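Local coordinates for KLLA0E08119p (PDB 3VA7), which is the urea carboxylase part of a longer yeast protein and probably carboxylates urea with bicarbonate and ATP, using biotin as cofactor, at residues G361-A366 with K415-G420; E268-P273 with H326-M331; K429-L434 with I452-M457; E254-L259 with A461-K466. One frame throughout, in Å; residues are numbered along the deposited sequence.

All four contacts lie in the biotin carboxylation region of the chain. Residues of the biotin and urea pockets come much later in the sequence. Contacts 1, 2 and 4 share one antiparallel sheet, in which strands 249-261, 264-270, 362-372 and 412-420 are successive neighbours. Contacts 1 and 2 are closest, with centres 7 Å apart. Helix 326-333 of contact 2 packs on this sheet, and helix 423-435 of contact 3 follows strand 412-420; the centres of contacts 1 and 3 are 11 Å apart. Along the chain, 254-259 comes first, then contacts 2, 1 and 3, and 461-466 last. Contact 4 thus brings the tail of the region back to the sheet.

Contact 1: residues G361-A366 with K415-G420; sequences GASIEA and KIIVHG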
loop_
_atom_site.group_PDB
_atom_site.type_symbol
_atom_site.label_atom_id
_atom_site.label_comp_id
_atom_site.label_asym_id
_atom_site.label_seq_id
_atom_site.Cartn_x
_atom_site.Cartn_y
_atom_site.Cartn_z
ATOM N N GLY A 361 -38.311 20.423 6.004
ATOM C CA GLY A 361 -37.427 19.657 6.878
ATOM C C GLY A 361 -36.238 20.435 7.378
ATOM O O GLY A 361 -36.274 21.663 7.449
ATOM N N ALA A 362 -35.174 19.714 7.736
ATOM C CA ALA A 362 -33.945 20.341 8.210
ATOM C C ALA A 362 -32.769 19.587 7.623
ATOM O O ALA A 362 -32.893 18.405 7.296
ATOM C CB ALA A 362 -33.862 20.357 9.746
ATOM N N SER A 363 -31.632 20.267 7.485
ATOM C CA SER A 363 -30.536 19.677 6.771
ATOM C C SER A 363 -29.246 20.134 7.359
ATOM O O SER A 363 -29.140 21.270 7.797
ATOM C CB SER A 363 -30.606 19.998 5.274
ATOM O OG SER A 363 -29.418 19.652 4.618
ATOM N N ILE A 364 -28.284 19.209 7.416
ATOM C CA ILE A 364 -26.983 19.499 7.986
ATOM C C ILE A 364 -25.794 18.911 7.213
ATOM O O ILE A 364 -25.911 17.899 6.515
ATOM C CB ILE A 364 -26.905 19.315 9.554
ATOM C CG1 ILE A 364 -25.571 18.728 9.920
ATOM C CG2 ILE A 364 -28.174 18.618 10.294
ATOM C CD1 ILE A 364 -24.695 19.773 10.506
ATOM N N GLU A 365 -24.672 19.610 7.305
ATOM C CA GLU A 365 -23.492 19.354 6.493
ATOM C C GLU A 365 -22.286 19.247 7.421
ATOM O O GLU A 365 -22.149 20.050 8.332
ATOM C CB GLU A 365 -23.243 20.498 5.492
ATOM C CG GLU A 365 -21.913 20.369 4.796
ATOM C CD GLU A 365 -21.666 21.416 3.727
ATOM O OE1 GLU A 365 -21.868 21.095 2.535
ATOM O OE2 GLU A 365 -21.243 22.542 4.063
ATOM N N ALA A 366 -21.427 18.262 7.185
ATOM C CA ALA A 366 -20.159 18.145 7.900
ATOM C C ALA A 366 -19.043 18.166 6.859
ATOM O O ALA A 366 -19.167 17.592 5.754
ATOM C CB ALA A 366 -20.110 16.825 8.730
ATOM N N LYS A 415 -18.042 16.715 1.418
ATOM C CA LYS A 415 -18.996 17.390 2.249
ATOM C C LYS A 415 -20.140 16.405 2.312
ATOM O O LYS A 415 -20.636 15.926 1.268
ATOM C CB LYS A 415 -19.427 18.701 1.643
ATOM C CG LYS A 415 -18.343 19.708 1.651
ATOM C CD LYS A 415 -18.864 21.066 1.201
ATOM C CE LYS A 415 -19.176 21.080 -0.284
ATOM N NZ LYS A 415 -19.996 22.221 -0.691
ATOM N N ILE A 416 -20.501 16.064 3.545
ATOM C CA ILE A 416 -21.474 15.044 3.826
ATOM C C ILE A 416 -22.751 15.728 4.275
ATOM O O ILE A 416 -22.771 16.368 5.321
ATOM C CB ILE A 416 -20.917 14.072 4.881
ATOM C CG1 ILE A 416 -19.730 13.337 4.261
ATOM C CG2 ILE A 416 -21.959 13.041 5.296
ATOM C CD1 ILE A 416 -18.592 13.145 5.189
ATOM N N ILE A 417 -23.776 15.607 3.448
ATOM C CA ILE A 417 -25.038 16.322 3.619
ATOM C C ILE A 417 -26.314 15.421 3.766
ATOM O O ILE A 417 -26.676 14.592 2.891
ATOM C CB ILE A 417 -25.226 17.307 2.472
ATOM C CG1 ILE A 417 -23.933 18.119 2.327
ATOM C CG2 ILE A 417 -26.456 18.196 2.660
ATOM C CD1 ILE A 417 -23.513 18.251 0.862
ATOM N N VAL A 418 -27.019 15.692 4.849
ATOM C CA VAL A 418 -28.124 14.888 5.307
ATOM C C VAL A 418 -29.429 15.751 5.398
ATOM O O VAL A 418 -29.359 16.952 5.690
ATOM C CB VAL A 418 -27.650 14.320 6.649
ATOM C CG1 VAL A 418 -28.526 14.696 7.796
ATOM C CG2 VAL A 418 -27.365 12.863 6.512
ATOM N N HIS A 419 -30.585 15.160 5.101
ATOM C CA HIS A 419 -31.882 15.890 5.006
ATOM C C HIS A 419 -32.854 15.115 5.842
ATOM O O HIS A 419 -33.198 13.963 5.496
ATOM C CB HIS A 419 -32.458 15.899 3.582
ATOM C CG HIS A 419 -33.635 16.819 3.416
ATOM N ND1 HIS A 419 -34.517 16.740 2.343
ATOM C CD2 HIS A 419 -34.073 17.849 4.192
ATOM C CE1 HIS A 419 -35.433 17.688 2.468
ATOM N NE2 HIS A 419 -35.189 18.365 3.585
ATOM N N GLY A 420 -33.277 15.712 6.947
ATOM C CA GLY A 420 -34.240 15.067 7.829
ATOM C C GLY A 420 -35.531 15.854 7.971
ATOM O O GLY A 420 -35.616 17.028 7.551
#
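Glu-365 lies beside Ile-417 and reaches along the sheet to Lys-415. Its CB is 4.0 Å from Ile-417 CG1, and its CG stays near that methylene. CG is anti to the backbone N (chi1 171°) and the chain runs extended from there, which keeps the carboxylate alongside Ile-417. CD comes to 3.8 Å from Lys-415 CD, the two chains crossing at a slant. OE1 lies over the lysine methylenes, 3.3 Å from Lys-415 CD, and forms a long salt bridge with Lys-415 NZ at 3.9 Å. That ammonium is also hydrogen-bonded to Val-324 O. OE2 lies close to OE1 of Glu-268, a like charge. With alanine in place of Glu-365, Ile-417 CG1 would probably lose the chain beside it, and Lys-415 one of the acidic groups nearby. The two strands are antiparallel neighbours in the large sheet of the ATP-grasp biotin carboxylase fold. Paired backbone bonds join Ala-362 with Gly-420, Ile-364 with Val-418 and Ala-366 with Ile-416. Val-418 O has two donors, Ile-364 N at 3.0 Å and Ser-363 OG at 2.9 Å, on opposite faces of its carbonyl plane. Ser-363, Glu-365, Ile-417 and His-419 share the face packed by helix 326-333. Ile-364, Ala-366, Ile-416 and Val-418 face helix 423-435; the first two also touch Ile-267 of the adjacent strand. The His-419 ring edge meets Ala-362 O, while NE2 is bonded to Ser-360 O.

Contact 2: residues E268-P273 with H326-M331; sequences EETPAP and HPITEM
Ile-328 points its side chain from the helix straight at the strand backbone of Glu-268, Glu-269 and Thr-270. Its CG1 sits between the backbone N and the carbonyl carbon (chi1 60°), and chi2 is extended, so that CD1 is the leading atom. CD1 rests on the main chain, 3.5 Å from Glu-269 CA. It also meets Thr-270 CB at 3.7 Å and Glu-268 CB at 4.2 Å. Thr-270 comes the other way, with its methyl beside the isoleucine: CG2 is 4.0 Å from Ile-328 CB and 3.6 Å from Ile-328 O. The two branched side chains therefore interlock, each resting on the root of the other. Here helix 326-333 packs over the antiparallel sheet of the ATP-grasp fold. The short segments run nearly alongside each other, their axes 24° apart and 8.0 Å at the closest. The Ile-328 side chain also touches Ser-363, Glu-365 and Ile-417 on the next two strands. Replacing Ile-328 by alanine would probably open a gap over the backbone of Glu-269 and beside Thr-270 CB, where CD1 sat. Glu-268 and Glu-269 turn their carboxylates to other partners, Arg-367 and Arg-423. The threonine hydroxyls meet only through water. The water donates to Thr-270 OG1 at 3.3 Å and is hydrogen-bonded to Thr-329 OG1 at 2.6 Å. Thr-270 OG1 is also bonded to Glu-254 O, and Thr-329 OG1 to Arg-255 NH1.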
loop_
_atom_site.group_PDB
_atom_site.type_symbol
_atom_site.label_atom_id
_atom_site.label_comp_id
_atom_site.label_asym_id
_atom_site.label_seq_id
_atom_site.Cartn_x
_atom_site.Cartn_y
_atom_site.Cartn_z
ATOM N N GLU A 268 -22.399 22.964 9.504
ATOM C CA GLU A 268 -23.451 23.951 9.287
ATOM C C GLU A 268 -24.810 23.291 9.232
ATOM O O GLU A 268 -24.914 22.107 8.949
ATOM C CB GLU A 268 -23.181 24.762 8.018
ATOM C CG GLU A 268 -21.714 25.157 7.815
ATOM C CD GLU A 268 -20.905 24.152 6.959
ATOM O OE1 GLU A 268 -21.439 23.115 6.497
ATOM O OE2 GLU A 268 -19.708 24.412 6.727
ATOM N N GLU A 269 -25.846 24.075 9.501
ATOM C CA GLU A 269 -27.229 23.590 9.529
ATOM C C GLU A 269 -28.302 24.648 9.126
ATOM O O GLU A 269 -28.093 25.863 9.206
ATOM C CB GLU A 269 -27.570 23.057 10.930
ATOM C CG GLU A 269 -27.762 24.147 11.996
ATOM C CD GLU A 269 -28.187 23.540 13.340
ATOM O OE1 GLU A 269 -27.492 23.790 14.403
ATOM O OE2 GLU A 269 -29.221 22.807 13.300
ATOM N N THR A 270 -29.462 24.136 8.746
ATOM C CA THR A 270 -30.593 24.926 8.356
ATOM C C THR A 270 -31.843 24.104 8.697
ATOM O O THR A 270 -31.827 22.858 8.603
ATOM C CB THR A 270 -30.514 25.333 6.831
ATOM O OG1 THR A 270 -31.320 26.486 6.590
ATOM C CG2 THR A 270 -30.982 24.234 5.893
ATOM N N PRO A 271 -32.912 24.782 9.154
ATOM C CA PRO A 271 -32.996 26.211 9.553
ATOM C C PRO A 271 -32.122 26.470 10.732
ATOM O O PRO A 271 -31.712 25.543 11.385
ATOM C CB PRO A 271 -34.460 26.388 9.992
ATOM C CG PRO A 271 -35.236 25.305 9.262
ATOM C CD PRO A 271 -34.238 24.131 9.102
ATOM N N ALA A 272 -31.822 27.725 11.011
ATOM C CA ALA A 272 -31.143 28.042 12.250
ATOM C C ALA A 272 -31.988 27.542 13.452
ATOM O O ALA A 272 -33.210 27.725 13.500
ATOM C CB ALA A 272 -30.904 29.506 12.335
ATOM N N PRO A 273 -31.339 26.885 14.426
ATOM C CA PRO A 273 -32.100 26.523 15.617
ATOM C C PRO A 273 -32.350 27.770 16.493
ATOM O O PRO A 273 -31.569 28.720 16.423
ATOM C CB PRO A 273 -31.146 25.570 16.328
ATOM C CG PRO A 273 -29.776 26.142 16.012
ATOM C CD PRO A 273 -29.908 26.528 14.558
ATOM N N HIS A 326 -23.576 25.888 0.792
ATOM C CA HIS A 326 -24.818 26.089 0.020
ATOM C C HIS A 326 -25.684 24.829 -0.124
ATOM O O HIS A 326 -26.912 24.941 -0.295
ATOM C CB HIS A 326 -24.539 26.680 -1.390
ATOM C CG HIS A 326 -24.058 25.661 -2.385
ATOM N ND1 HIS A 326 -22.746 25.235 -2.433
ATOM C CD2 HIS A 326 -24.714 24.967 -3.347
ATOM C CE1 HIS A 326 -22.617 24.315 -3.379
ATOM N NE2 HIS A 326 -23.795 24.131 -3.948
ATOM N N PRO A 327 -25.079 23.634 -0.098
ATOM C CA PRO A 327 -25.978 22.466 -0.273
ATOM C C PRO A 327 -27.040 22.249 0.786
ATOM O O PRO A 327 -28.066 21.672 0.466
ATOM C CB PRO A 327 -25.028 21.274 -0.280
ATOM C CG PRO A 327 -23.639 21.844 -0.716
ATOM C CD PRO A 327 -23.651 23.248 -0.114
ATOM N N ILE A 328 -26.884 22.731 2.011
ATOM C CA ILE A 328 -27.976 22.460 2.969
ATOM C C ILE A 328 -29.266 23.198 2.586
ATOM O O ILE A 328 -30.401 22.642 2.662
ATOM C CB ILE A 328 -27.588 22.675 4.439
ATOM C CG1 ILE A 328 -27.154 24.107 4.710
ATOM C CG2 ILE A 328 -26.483 21.709 4.833
ATOM C CD1 ILE A 328 -26.972 24.385 6.152
ATOM N N THR A 329 -29.076 24.443 2.127
ATOM C CA THR A 329 -30.137 25.261 1.547
ATOM C C THR A 329 -30.833 24.516 0.394
ATOM O O THR A 329 -32.094 24.501 0.287
ATOM C CB THR A 329 -29.544 26.636 1.088
ATOM O OG1 THR A 329 -28.972 27.308 2.225
ATOM C CG2 THR A 329 -30.586 27.521 0.500
ATOM N N GLU A 330 -30.030 23.885 -0.459
ATOM C CA GLU A 330 -30.596 23.114 -1.602
ATOM C C GLU A 330 -31.449 21.901 -1.131
ATOM O O GLU A 330 -32.375 21.476 -1.811
ATOM C CB GLU A 330 -29.502 22.667 -2.589
ATOM C CG GLU A 330 -28.815 23.813 -3.319
ATOM C CD GLU A 330 -27.798 23.369 -4.381
ATOM O OE1 GLU A 330 -27.416 22.162 -4.393
ATOM O OE2 GLU A 330 -27.386 24.224 -5.228
ATOM N N MET A 331 -31.146 21.375 0.050
ATOM C CA MET A 331 -31.828 20.186 0.465
ATOM C C MET A 331 -33.190 20.678 0.887
ATOM O O MET A 331 -34.213 20.082 0.497
ATOM C CB MET A 331 -31.121 19.468 1.641
ATOM C CG MET A 331 -29.828 18.760 1.302
ATOM S SD MET A 331 -30.093 17.140 0.533
ATOM C CE MET A 331 -29.910 17.754 -1.157
HETATM O O HOH W 1 -31.142 27.811 3.625
#

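Contact 3: residues K429-L434 with I452-M457; sequences KLNQAL and IASSKM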
loop_
_atom_site.group_PDB
_atom_site.type_symbol
_atom_site.label_atom_id
_atom_site.label_comp_id
_atom_site.label_asym_id
_atom_site.label_seq_id
_atom_site.Cartn_x
_atom_site.Cartn_y
_atom_site.Cartn_z
ATOM N N LYS A 429 -29.510 11.422 11.473
ATOM C CA LYS A 429 -29.067 11.049 10.136
ATOM C C LYS A 429 -27.613 11.339 9.934
ATOM O O LYS A 429 -26.937 10.609 9.220
ATOM C CB LYS A 429 -29.895 11.684 9.025
ATOM C CG LYS A 429 -31.125 10.870 8.696
ATOM C CD LYS A 429 -32.096 11.622 7.878
ATOM C CE LYS A 429 -33.287 10.788 7.751
ATOM N NZ LYS A 429 -34.089 11.249 6.591
ATOM N N LEU A 430 -27.139 12.388 10.583
ATOM C CA LEU A 430 -25.826 12.863 10.297
ATOM C C LEU A 430 -24.842 11.935 10.991
ATOM O O LEU A 430 -23.780 11.575 10.407
ATOM C CB LEU A 430 -25.646 14.322 10.742
ATOM C CG LEU A 430 -24.195 14.761 10.800
ATOM C CD1 LEU A 430 -23.703 14.939 9.375
ATOM C CD2 LEU A 430 -24.007 16.009 11.644
ATOM N N ASN A 431 -25.201 11.543 12.219
ATOM C CA ASN A 431 -24.398 10.577 12.965
ATOM C C ASN A 431 -24.326 9.282 12.143
ATOM O O ASN A 431 -23.216 8.793 11.907
ATOM C CB ASN A 431 -24.860 10.374 14.421
ATOM C CG ASN A 431 -24.523 11.580 15.343
ATOM O OD1 ASN A 431 -23.396 11.739 15.817
ATOM N ND2 ASN A 431 -25.526 12.393 15.635
ATOM N N GLN A 432 -25.449 8.774 11.630
ATOM C CA GLN A 432 -25.359 7.547 10.853
ATOM C C GLN A 432 -24.418 7.775 9.655
ATOM O O GLN A 432 -23.477 6.989 9.453
ATOM C CB GLN A 432 -26.706 6.922 10.443
ATOM C CG GLN A 432 -26.529 5.498 9.798
ATOM C CD GLN A 432 -27.802 4.858 9.068
ATOM O OE1 GLN A 432 -28.910 4.943 9.568
ATOM N NE2 GLN A 432 -27.590 4.170 7.917
ATOM N N ALA A 433 -24.625 8.852 8.894
ATOM C CA ALA A 433 -23.757 9.151 7.729
ATOM C C ALA A 433 -22.253 9.151 8.080
ATOM O O ALA A 433 -21.446 8.530 7.404
ATOM C CB ALA A 433 -24.171 10.485 7.042
ATOM N N LEU A 434 -21.904 9.850 9.139
ATOM C CA LEU A 434 -20.533 9.892 9.590
ATOM C C LEU A 434 -19.960 8.509 9.925
ATOM O O LEU A 434 -18.785 8.239 9.623
ATOM C CB LEU A 434 -20.392 10.846 10.791
ATOM C CG LEU A 434 -20.667 12.293 10.356
ATOM C CD1 LEU A 434 -20.452 13.254 11.452
ATOM C CD2 LEU A 434 -19.858 12.668 9.140
ATOM N N ILE A 452 -18.204 15.481 17.640
ATOM C CA ILE A 452 -19.039 16.711 17.610
ATOM C C ILE A 452 -20.488 16.405 17.278
ATOM O O ILE A 452 -21.343 16.626 18.105
ATOM C CB ILE A 452 -18.519 17.781 16.681
ATOM C CG1 ILE A 452 -17.144 18.263 17.125
ATOM C CG2 ILE A 452 -19.474 18.945 16.653
ATOM C CD1 ILE A 452 -16.509 19.153 16.112
ATOM N N ALA A 453 -20.750 15.841 16.101
ATOM C CA ALA A 453 -22.104 15.388 15.716
ATOM C C ALA A 453 -22.817 14.628 16.836
ATOM O O ALA A 453 -24.038 14.556 16.883
ATOM C CB ALA A 453 -22.035 14.520 14.475
ATOM N N SER A 454 -22.035 14.056 17.735
ATOM C CA SER A 454 -22.565 13.194 18.811
ATOM C C SER A 454 -22.798 13.864 20.131
ATOM O O SER A 454 -23.435 13.278 20.995
ATOM C CB SER A 454 -21.586 12.073 19.106
ATOM O OG SER A 454 -22.033 11.007 18.343
ATOM N N SER A 455 -22.195 15.039 20.298
ATOM C CA SER A 455 -22.118 15.696 21.584
ATOM C C SER A 455 -23.497 16.055 22.131
ATOM O O SER A 455 -24.493 16.118 21.384
ATOM C CB SER A 455 -21.209 16.921 21.491
ATOM O OG SER A 455 -21.681 17.805 20.502
ATOM N N LYS A 456 -23.550 16.254 23.448
ATOM C CA LYS A 456 -24.757 16.718 24.109
ATOM C C LYS A 456 -24.924 18.170 23.636
ATOM O O LYS A 456 -26.027 18.579 23.224
ATOM C CB LYS A 456 -24.592 16.596 25.640
ATOM C CG LYS A 456 -25.816 16.961 26.533
ATOM C CD LYS A 456 -26.758 15.758 26.740
ATOM C CE LYS A 456 -27.122 15.584 28.250
ATOM N NZ LYS A 456 -28.134 14.490 28.462
ATOM N N MET A 457 -23.808 18.912 23.635
ATOM C CA MET A 457 -23.766 20.264 23.091
ATOM C C MET A 457 -24.545 20.372 21.790
ATOM O O MET A 457 -25.609 20.996 21.743
ATOM C CB MET A 457 -22.328 20.700 22.861
ATOM C CG MET A 457 -22.179 22.151 22.346
ATOM S SD MET A 457 -22.207 22.351 20.552
ATOM C CE MET A 457 -20.705 21.480 20.048
#
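Asn-431 ND2 is held by two backbone carbonyls, Ala-453 O across the contact and Ile-427 O in its own helix. The bond to Ala-453 O is 2.9 Å long and bent, with an angle of 144° at the hydrogen. The acceptor lies near the plane of the asparagine amide, but ND2 stands above the plane of the alanine carbonyl. The other end of the amide is used too: Ser-454 OG donates to Asn-431 OD1 at 3.0 Å, from above the plane of that C=O group. Both ends of the amide are thus taken, which should keep it from flipping over. CG is anti to the carbonyl carbon of Asn-431 (chi1 -73°), and this directs the amide to the neighbouring helix. The contact belongs to the biotin carboxylase C-terminal domain. There helix 423-435 meets the last turn of helix 446-454, and the short helix 456-460 follows. Beneath the amide the packing is apolar. Ala-453 CB sits against two leucines of the facing helix, 3.8 Å from Leu-430 CD2 and 3.6 Å from Leu-434 CD1. With its small methyl group, Ala-453 lets the helices come close, and its CA is 6.0 Å from that of Asn-431. Leu-430 also packs on Ile-364 and Ala-366 of the sheet, and Leu-434 on Ile-446 and Leu-449. The turn between the two later helices is closed by Ser-455. Its OG donates to Ile-452 O at 2.7 Å, in the carbonyl plane and on a lone pair, and caps the next helix through Phe-458 N.

Contact 4: residues E254-L259 with A461-K466; sequences ERDCSL and AKVATK
Leu-259 and Val-463 meet through their methyl groups, with Leu-259 CD2 3.9 Å from Val-463 CG1. The two side chains cross at about a right angle. Leu-259 starts out away from the loop, but with CG anti to the carbonyl carbon (chi1 -65°) and chi2 extended, its end comes back to the valine. Val-463 divides its branches between two neighbours. CG1 is anti to its own carbonyl carbon and meets the leucine, while CG2, between the backbone N and the carbonyl carbon, lies 4.1 Å from Ser-258 OG. Met-457 and Phe-458 of the preceding helix also touch both Leu-259 and Val-463, which enlarges the apolar patch. Asp-256 makes an Asx turn. Its OD1 accepts from Ser-258 N at 3.0 Å, and the amide approaches from above the carboxylate plane. OD2 forms a salt bridge with Arg-235. Thr-465 crosses the backbone of Ser-258: its CA is 3.2 Å from Ser-258 O in a CA-H...O contact. Thr-465 OG1 is bonded to Ala-234 O. On the loop side, a Schellman motif at Ala-461 ends helix 456-460, and an inverse gamma turn centred on Lys-462 swings the chain to the sheet. No conventional hydrogen bond joins 254-259 to 461-466 directly, so the loop is probably held to this strand by methyl packing and a CA-H...O contact, and by the bonds of Thr-465 to Ala-234, the residue leading into strand 235-244.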
loop_
_atom_site.group_PDB
_atom_site.type_symbol
_atom_site.label_atom_id
_atom_site.label_comp_id
_atom_site.label_asym_id
_atom_site.label_seq_id
_atom_site.Cartn_x
_atom_site.Cartn_y
_atom_site.Cartn_z
ATOM N N GLU A 254 -31.909 30.779 5.730
ATOM C CA GLU A 254 -30.792 31.092 6.609
ATOM C C GLU A 254 -30.108 29.828 7.086
ATOM O O GLU A 254 -30.721 28.746 7.182
ATOM C CB GLU A 254 -31.231 31.926 7.829
ATOM C CG GLU A 254 -31.718 31.114 9.018
ATOM C CD GLU A 254 -33.063 30.456 8.762
ATOM O OE1 GLU A 254 -33.664 30.652 7.664
ATOM O OE2 GLU A 254 -33.537 29.749 9.678
ATOM N N ARG A 255 -28.835 29.981 7.398
ATOM C CA ARG A 255 -28.036 28.866 7.813
ATOM C C ARG A 255 -27.335 29.356 9.039
ATOM O O ARG A 255 -26.967 30.525 9.124
ATOM C CB ARG A 255 -27.007 28.486 6.740
ATOM C CG ARG A 255 -27.634 28.121 5.421
ATOM C CD ARG A 255 -26.619 27.738 4.349
ATOM N NE ARG A 255 -25.807 28.845 3.855
ATOM C CZ ARG A 255 -25.878 29.347 2.622
ATOM N NH1 ARG A 255 -26.726 28.843 1.709
ATOM N NH2 ARG A 255 -25.076 30.358 2.283
ATOM N N ASP A 256 -27.152 28.442 9.987
ATOM C CA ASP A 256 -26.314 28.660 11.133
ATOM C C ASP A 256 -24.936 28.004 10.905
ATOM O O ASP A 256 -24.835 26.835 10.561
ATOM C CB ASP A 256 -27.021 28.058 12.311
ATOM C CG ASP A 256 -26.343 28.334 13.583
ATOM O OD1 ASP A 256 -25.159 27.934 13.779
ATOM O OD2 ASP A 256 -27.024 28.954 14.410
ATOM N N CYS A 257 -23.875 28.773 11.130
ATOM C CA CYS A 257 -22.523 28.372 10.832
ATOM C C CYS A 257 -21.662 28.662 12.030
ATOM O O CYS A 257 -20.458 28.931 11.929
ATOM C CB CYS A 257 -22.019 29.118 9.596
ATOM S SG CYS A 257 -22.989 28.778 8.057
ATOM N N SER A 258 -22.288 28.565 13.191
ATOM C CA SER A 258 -21.610 28.778 14.472
ATOM C C SER A 258 -20.461 27.800 14.773
ATOM O O SER A 258 -19.490 28.198 15.413
ATOM C CB SER A 258 -22.636 28.772 15.603
ATOM O OG SER A 258 -23.860 29.375 15.192
ATOM N N LEU A 259 -20.540 26.537 14.320
ATOM C CA LEU A 259 -19.526 25.546 14.731
ATOM C C LEU A 259 -18.228 25.717 13.951
ATOM O O LEU A 259 -17.968 25.034 12.958
ATOM C CB LEU A 259 -20.083 24.103 14.671
ATOM C CG LEU A 259 -21.230 23.770 15.659
ATOM C CD1 LEU A 259 -21.900 22.448 15.369
ATOM C CD2 LEU A 259 -20.778 23.815 17.129
ATOM N N ALA A 461 -28.284 22.148 21.143
ATOM C CA ALA A 461 -28.159 23.316 20.300
ATOM C C ALA A 461 -27.418 24.424 21.026
ATOM O O ALA A 461 -27.488 25.571 20.641
ATOM C CB ALA A 461 -29.546 23.781 19.776
ATOM N N LYS A 462 -26.667 24.076 22.064
ATOM C CA LYS A 462 -25.858 25.091 22.745
ATOM C C LYS A 462 -24.591 25.413 21.937
ATOM O O LYS A 462 -23.474 25.291 22.426
ATOM C CB LYS A 462 -25.567 24.739 24.227
ATOM C CG LYS A 462 -26.679 23.916 24.935
ATOM C CD LYS A 462 -27.260 24.652 26.183
ATOM C CE LYS A 462 -26.190 25.113 27.241
ATOM N NZ LYS A 462 -26.224 24.367 28.544
ATOM N N VAL A 463 -24.812 25.844 20.697
ATOM C CA VAL A 463 -23.776 26.175 19.698
ATOM C C VAL A 463 -23.417 27.666 19.681
ATOM O O VAL A 463 -24.292 28.519 19.711
ATOM C CB VAL A 463 -24.249 25.804 18.225
ATOM C CG1 VAL A 463 -24.520 24.326 18.074
ATOM C CG2 VAL A 463 -25.507 26.600 17.794
ATOM N N ALA A 464 -22.136 27.981 19.593
ATOM C CA ALA A 464 -21.722 29.364 19.439
ATOM C C ALA A 464 -20.399 29.412 18.700
ATOM O O ALA A 464 -19.655 28.454 18.734
ATOM C CB ALA A 464 -21.595 30.011 20.770
ATOM N N THR A 465 -20.116 30.530 18.043
ATOM C CA THR A 465 -18.880 30.728 17.290
ATOM C C THR A 465 -17.633 30.365 18.126
ATOM O O THR A 465 -16.500 30.262 17.613
ATOM C CB THR A 465 -18.837 32.178 16.682
ATOM O OG1 THR A 465 -19.974 32.372 15.814
ATOM C CG2 THR A 465 -17.568 32.429 15.862
ATOM N N LYS A 466 -17.868 30.113 19.411
ATOM C CA LYS A 466 -16.780 29.940 20.367
ATOM C C LYS A 466 -16.555 28.470 20.793
ATOM O O LYS A 466 -15.422 28.070 21.114
ATOM C CB LYS A 466 -17.055 30.838 21.587
ATOM C CG LYS A 466 -15.820 31.266 22.374
ATOM C CD LYS A 466 -14.686 31.791 21.456
ATOM C CE LYS A 466 -13.291 31.345 22.015
ATOM N NZ LYS A 466 -12.121 31.891 21.270
#